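Local coordinates for putative enoyl-CoA hydratase (Streptomyces coelicolor A3, PDB 3G64), which is a putative enoyl-CoA hydratase of the crotonase family that probably acts on acyl-CoA thioesters, at residues R214-A217 with A223-Q226; T232-M237 with E244-T249. One frame throughout, in Å; residues are numbered along the deposited sequence.

In the fold
Contacts 1 and 2 follow one another along the chain and share helix 221-234, which packs near its start against the end of helix 205-217 and near its finish against helix 239-253. Their centres lie about 18 Å apart, and the two meet where Q226 NE2 packs 3.7 Å from T249 CG2. Contact 1 sits nearer the middle of the chain, about 14 Å from its centre as against 20 Å, and both touch the second subunit of the three-chain assembly. A bound zinc ion lies about 9 Å from the side chain of M237 in contact 2. Together they join three successive helices in the C-terminal part of a crotonase-like chain.

Contact 1: R214-A217 with A223-Q226; sequences RRLA and AHAQ
L216, near the end of helix 205-217, meets H224, in the first turn of helix 221-234, and this one pair carries the whole contact. Its two parts differ in kind: one apolar, over a ring face, and one polar, at a ring edge.

The apolar part is a CH-pi contact. The methyl CD2 of L216 stands over one face of the imidazole, 4.0 Å from the ring centroid of H224 and only 14° off the ring normal, a little displaced toward the rim on the CE1 side. With CG beside its own backbone N (chi1 -72°), L216 sends this branch forward although its CB does not aim at the partner. A branched aliphatic side chain suits the place because one methyl can lie on the ring while the side chain also touches P115 of its own chain and L181 of the second subunit.

The polar part involves the backbone. The carbonyl oxygen L216 O lies in the plane of the imidazole, at its edge, 3.1 Å from H224 CE1 and 3.2 Å from H224 ND1. A histidine fits here because a flat ring can offer a face to the methyl and its edge to the carbonyl; its CE1-ND1 edge, more polar than a hydrocarbon edge, faces the oxygen. Cutting H224 back to an alanine would remove the ring and is likely to leave a gap between the helices, the L216 methyl losing the face it rests on and the L216 carbonyl its neighbouring rim.

Nearby, R215 makes a salt bridge to D183 of the second subunit, while the guanidinium of R214 hydrogen-bonds the carbonyl oxygens of T24 and D25. The arrangement is a buried join of two consecutive helices, 205-217 and 221-234, in the C-terminal part of a crotonase-like fold, beside a neighbouring subunit.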
loop_
_atom_site.group_PDB
_atom_site.type_symbol
_atom_site.label_atom_id
_atom_site.label_comp_id
_atom_site.label_asym_id
_atom_site.label_seq_id
_atom_site.Cartn_x
_atom_site.Cartn_y
_atom_site.Cartn_z
ATOM N N ARG A 214 11.427 -8.602 24.579
ATOM C CA ARG A 214 12.754 -8.848 25.110
ATOM C C ARG A 214 13.782 -9.044 23.976
ATOM O O ARG A 214 14.904 -8.570 24.062
ATOM C CB ARG A 214 12.717 -10.088 26.037
ATOM C CG ARG A 214 14.056 -10.410 26.691
ATOM C CD ARG A 214 14.664 -9.180 27.358
ATOM N NE ARG A 214 13.833 -8.748 28.471
ATOM C CZ ARG A 214 13.908 -7.556 29.054
ATOM N NH1 ARG A 214 14.784 -6.654 28.628
ATOM N NH2 ARG A 214 13.090 -7.266 30.062
ATOM N N ARG A 215 13.392 -9.757 22.924
ATOM C CA ARG A 215 14.234 -9.892 21.746
ATOM C C ARG A 215 14.620 -8.522 21.187
ATOM O O ARG A 215 15.796 -8.266 20.903
ATOM C CB ARG A 215 13.539 -10.727 20.666
ATOM C CG ARG A 215 14.358 -10.806 19.384
ATOM C CD ARG A 215 13.746 -11.681 18.307
ATOM N NE ARG A 215 14.637 -11.703 17.155
ATOM C CZ ARG A 215 14.332 -12.172 15.947
ATOM N NH1 ARG A 215 13.138 -12.670 15.691
ATOM N NH2 ARG A 215 15.240 -12.128 14.980
ATOM N N LEU A 216 13.631 -7.639 21.039
ATOM C CA LEU A 216 13.876 -6.284 20.538
ATOM C C LEU A 216 14.716 -5.482 21.528
ATOM O O LEU A 216 15.639 -4.786 21.122
ATOM C CB LEU A 216 12.548 -5.555 20.251
ATOM C CG LEU A 216 11.807 -6.061 19.011
ATOM C CD1 LEU A 216 10.317 -5.723 19.089
ATOM C CD2 LEU A 216 12.420 -5.473 17.756
ATOM N N ALA A 217 14.413 -5.607 22.823
ATOM C CA ALA A 217 15.130 -4.835 23.846
ATOM C C ALA A 217 16.585 -5.301 24.029
ATOM O O ALA A 217 17.413 -4.570 24.562
ATOM C CB ALA A 217 14.397 -4.886 25.178
ATOM N N ALA A 223 19.256 1.710 16.294
ATOM C CA ALA A 223 18.913 1.109 15.007
ATOM C C ALA A 223 17.422 0.744 14.883
ATOM O O ALA A 223 16.804 1.023 13.833
ATOM C CB ALA A 223 19.793 -0.123 14.722
ATOM N N HIS A 224 16.844 0.122 15.921
ATOM C CA HIS A 224 15.415 -0.234 15.895
ATOM C C HIS A 224 14.512 1.005 15.805
ATOM O O HIS A 224 13.580 1.060 15.005
ATOM C CB HIS A 224 15.014 -1.004 17.153
ATOM C CG HIS A 224 15.527 -2.412 17.198
ATOM N ND1 HIS A 224 15.689 -3.106 18.383
ATOM C CD2 HIS A 224 15.920 -3.251 16.211
ATOM C CE1 HIS A 224 16.157 -4.317 18.117
ATOM N NE2 HIS A 224 16.315 -4.426 16.811
ATOM N N ALA A 225 14.795 1.975 16.660
ATOM C CA ALA A 225 13.973 3.160 16.785
ATOM C C ALA A 225 13.993 3.959 15.461
ATOM O O ALA A 225 12.950 4.407 14.980
ATOM C CB ALA A 225 14.455 4.021 17.960
ATOM N N GLN A 226 15.177 4.110 14.874
ATOM C CA GLN A 226 15.296 4.752 13.577
ATOM C C GLN A 226 14.650 3.947 12.451
ATOM O O GLN A 226 14.202 4.521 11.473
ATOM C CB GLN A 226 16.751 5.096 13.242
ATOM C CG GLN A 226 17.295 6.280 14.057
ATOM C CD GLN A 226 16.383 7.522 13.966
ATOM O OE1 GLN A 226 15.567 7.763 14.845
ATOM N NE2 GLN A 226 16.522 8.291 12.886
#

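Contact 2: T232-M237 with E244-T249; sequences TAELDM and ELDAST
E234 and D246 bring their carboxylates together obliquely, with the planes 43° apart and E234 OE2 2.6 Å from D246 OD1. Oxygens so close suggest that one acid probably holds a proton, which would probably relieve the repulsion of two buried carboxylates. E234 is extended beyond CG, which carries its carboxylate across to helix 239-253. A water bridges the remaining oxygens, donating to E234 OE1 at 2.5 Å and to D246 OD2 at 2.7 Å. D246 OD2 also accepts from the backbone N of G161 of the second subunit, so an acid here serves both the helix pair and the interface.

Beside this polar pair lies L245, whose CG is anti to the backbone N (chi1 179°), a setting that sends CD2 to the neighbouring helix. There CD2 meets A233 CB at 3.9 Å, a small methyl that lets the helices come near. Selenomethionine M237 crosses L245 at about a right angle, its SE 3.8 Å from L245 CD2; the bend at chi3 turns CE over L245 CB.

One turn further along the helix, T249 OG1 gives a 2.8 Å hydrogen bond to L245 O, joining the helical bond from T249 N from the opposite face. The arrangement is a turn-linked helix pair, in keeping with the C-terminal helices through which crotonase-family subunits trimerise.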
loop_
_atom_site.group_PDB
_atom_site.type_symbol
_atom_site.label_atom_id
_atom_site.label_comp_id
_atom_site.label_asym_id
_atom_site.label_seq_id
_atom_site.Cartn_x
_atom_site.Cartn_y
_atom_site.Cartn_z
ATOM N N THR A 232 7.713 5.170 9.279
ATOM C CA THR A 232 6.622 6.085 9.547
ATOM C C THR A 232 6.707 7.348 8.704
ATOM O O THR A 232 5.727 7.751 8.065
ATOM C CB THR A 232 6.601 6.437 11.044
ATOM O OG1 THR A 232 6.178 5.278 11.775
ATOM C CG2 THR A 232 5.654 7.560 11.321
ATOM N N ALA A 233 7.868 7.992 8.711
ATOM C CA ALA A 233 8.023 9.232 7.936
ATOM C C ALA A 233 7.863 8.987 6.447
ATOM O O ALA A 233 7.260 9.796 5.756
ATOM C CB ALA A 233 9.409 9.894 8.219
ATOM N N GLU A 234 8.436 7.891 5.942
ATOM C CA GLU A 234 8.548 7.706 4.489
ATOM C C GLU A 234 7.246 7.221 3.862
ATOM O O GLU A 234 7.113 7.252 2.635
ATOM C CB GLU A 234 9.735 6.768 4.118
ATOM C CG GLU A 234 11.070 7.432 4.480
ATOM C CD GLU A 234 12.301 6.586 4.179
ATOM O OE1 GLU A 234 12.164 5.510 3.540
ATOM O OE2 GLU A 234 13.415 7.024 4.575
ATOM N N LEU A 235 6.275 6.813 4.690
ATOM C CA LEU A 235 4.915 6.618 4.189
ATOM C C LEU A 235 4.370 7.937 3.622
ATOM O O LEU A 235 3.454 7.941 2.785
ATOM C CB LEU A 235 3.962 6.124 5.296
ATOM C CG LEU A 235 4.204 4.661 5.690
ATOM C CD1 LEU A 235 3.397 4.379 6.957
ATOM C CD2 LEU A 235 3.792 3.716 4.561
ATOM N N ASP A 236 4.948 9.050 4.065
ATOM C CA ASP A 236 4.380 10.378 3.756
ATOM C C ASP A 236 5.334 11.188 2.900
ATOM O O ASP A 236 5.172 12.407 2.751
ATOM C CB ASP A 236 4.098 11.159 5.049
ATOM C CG ASP A 236 3.020 10.516 5.897
ATOM O OD1 ASP A 236 2.239 9.708 5.334
ATOM O OD2 ASP A 236 2.958 10.811 7.117
HETATM N N MSE A 237 6.336 10.524 2.332
HETATM C CA MSE A 237 7.356 11.235 1.530
HETATM C C MSE A 237 7.513 10.630 0.150
HETATM O O MSE A 237 7.194 9.469 -0.038
HETATM C CB MSE A 237 8.727 11.132 2.207
HETATM C CG MSE A 237 8.746 11.786 3.571
HETATM SE SE MSE A 237 10.285 11.160 4.655
HETATM C CE MSE A 237 11.765 11.753 3.483
ATOM N N GLU A 244 17.282 10.618 0.787
ATOM C CA GLU A 244 18.004 11.634 1.571
ATOM C C GLU A 244 17.912 11.381 3.094
ATOM O O GLU A 244 18.901 11.493 3.821
ATOM C CB GLU A 244 17.473 13.040 1.246
ATOM C CG GLU A 244 17.862 13.533 -0.125
ATOM C CD GLU A 244 19.384 13.607 -0.280
ATOM O OE1 GLU A 244 20.028 14.221 0.593
ATOM O OE2 GLU A 244 19.934 13.019 -1.241
ATOM N N LEU A 245 16.722 11.035 3.580
ATOM C CA LEU A 245 16.557 10.696 5.002
ATOM C C LEU A 245 17.353 9.423 5.357
ATOM O O LEU A 245 17.992 9.340 6.399
ATOM C CB LEU A 245 15.067 10.497 5.353
ATOM C CG LEU A 245 14.672 10.106 6.791
ATOM C CD1 LEU A 245 15.239 11.085 7.803
ATOM C CD2 LEU A 245 13.119 9.993 6.973
ATOM N N ASP A 246 17.257 8.427 4.493
ATOM C CA ASP A 246 18.060 7.204 4.635
ATOM C C ASP A 246 19.548 7.520 4.717
ATOM O O ASP A 246 20.240 7.044 5.612
ATOM C CB ASP A 246 17.864 6.304 3.436
ATOM C CG ASP A 246 16.503 5.704 3.383
ATOM O OD1 ASP A 246 15.732 5.866 4.363
ATOM O OD2 ASP A 246 16.200 5.065 2.353
ATOM N N ALA A 247 20.030 8.308 3.754
ATOM C CA ALA A 247 21.437 8.694 3.680
ATOM C C ALA A 247 21.900 9.367 4.966
ATOM O O ALA A 247 22.894 8.961 5.551
ATOM C CB ALA A 247 21.687 9.615 2.467
ATOM N N SER A 248 21.182 10.403 5.396
ATOM C CA SER A 248 21.515 11.069 6.655
ATOM C C SER A 248 21.511 10.110 7.845
ATOM O O SER A 248 22.419 10.125 8.661
ATOM C CB SER A 248 20.531 12.220 6.934
ATOM O OG SER A 248 20.846 13.328 6.110
ATOM N N THR A 249 20.463 9.301 7.952
ATOM C CA THR A 249 20.286 8.437 9.108
ATOM C C THR A 249 21.354 7.319 9.150
ATOM O O THR A 249 21.923 7.039 10.211
ATOM C CB THR A 249 18.862 7.805 9.092
ATOM O OG1 THR A 249 17.855 8.844 9.172
ATOM C CG2 THR A 249 18.683 6.856 10.221
HETATM O O HOH W 1 13.939 3.793 2.955
#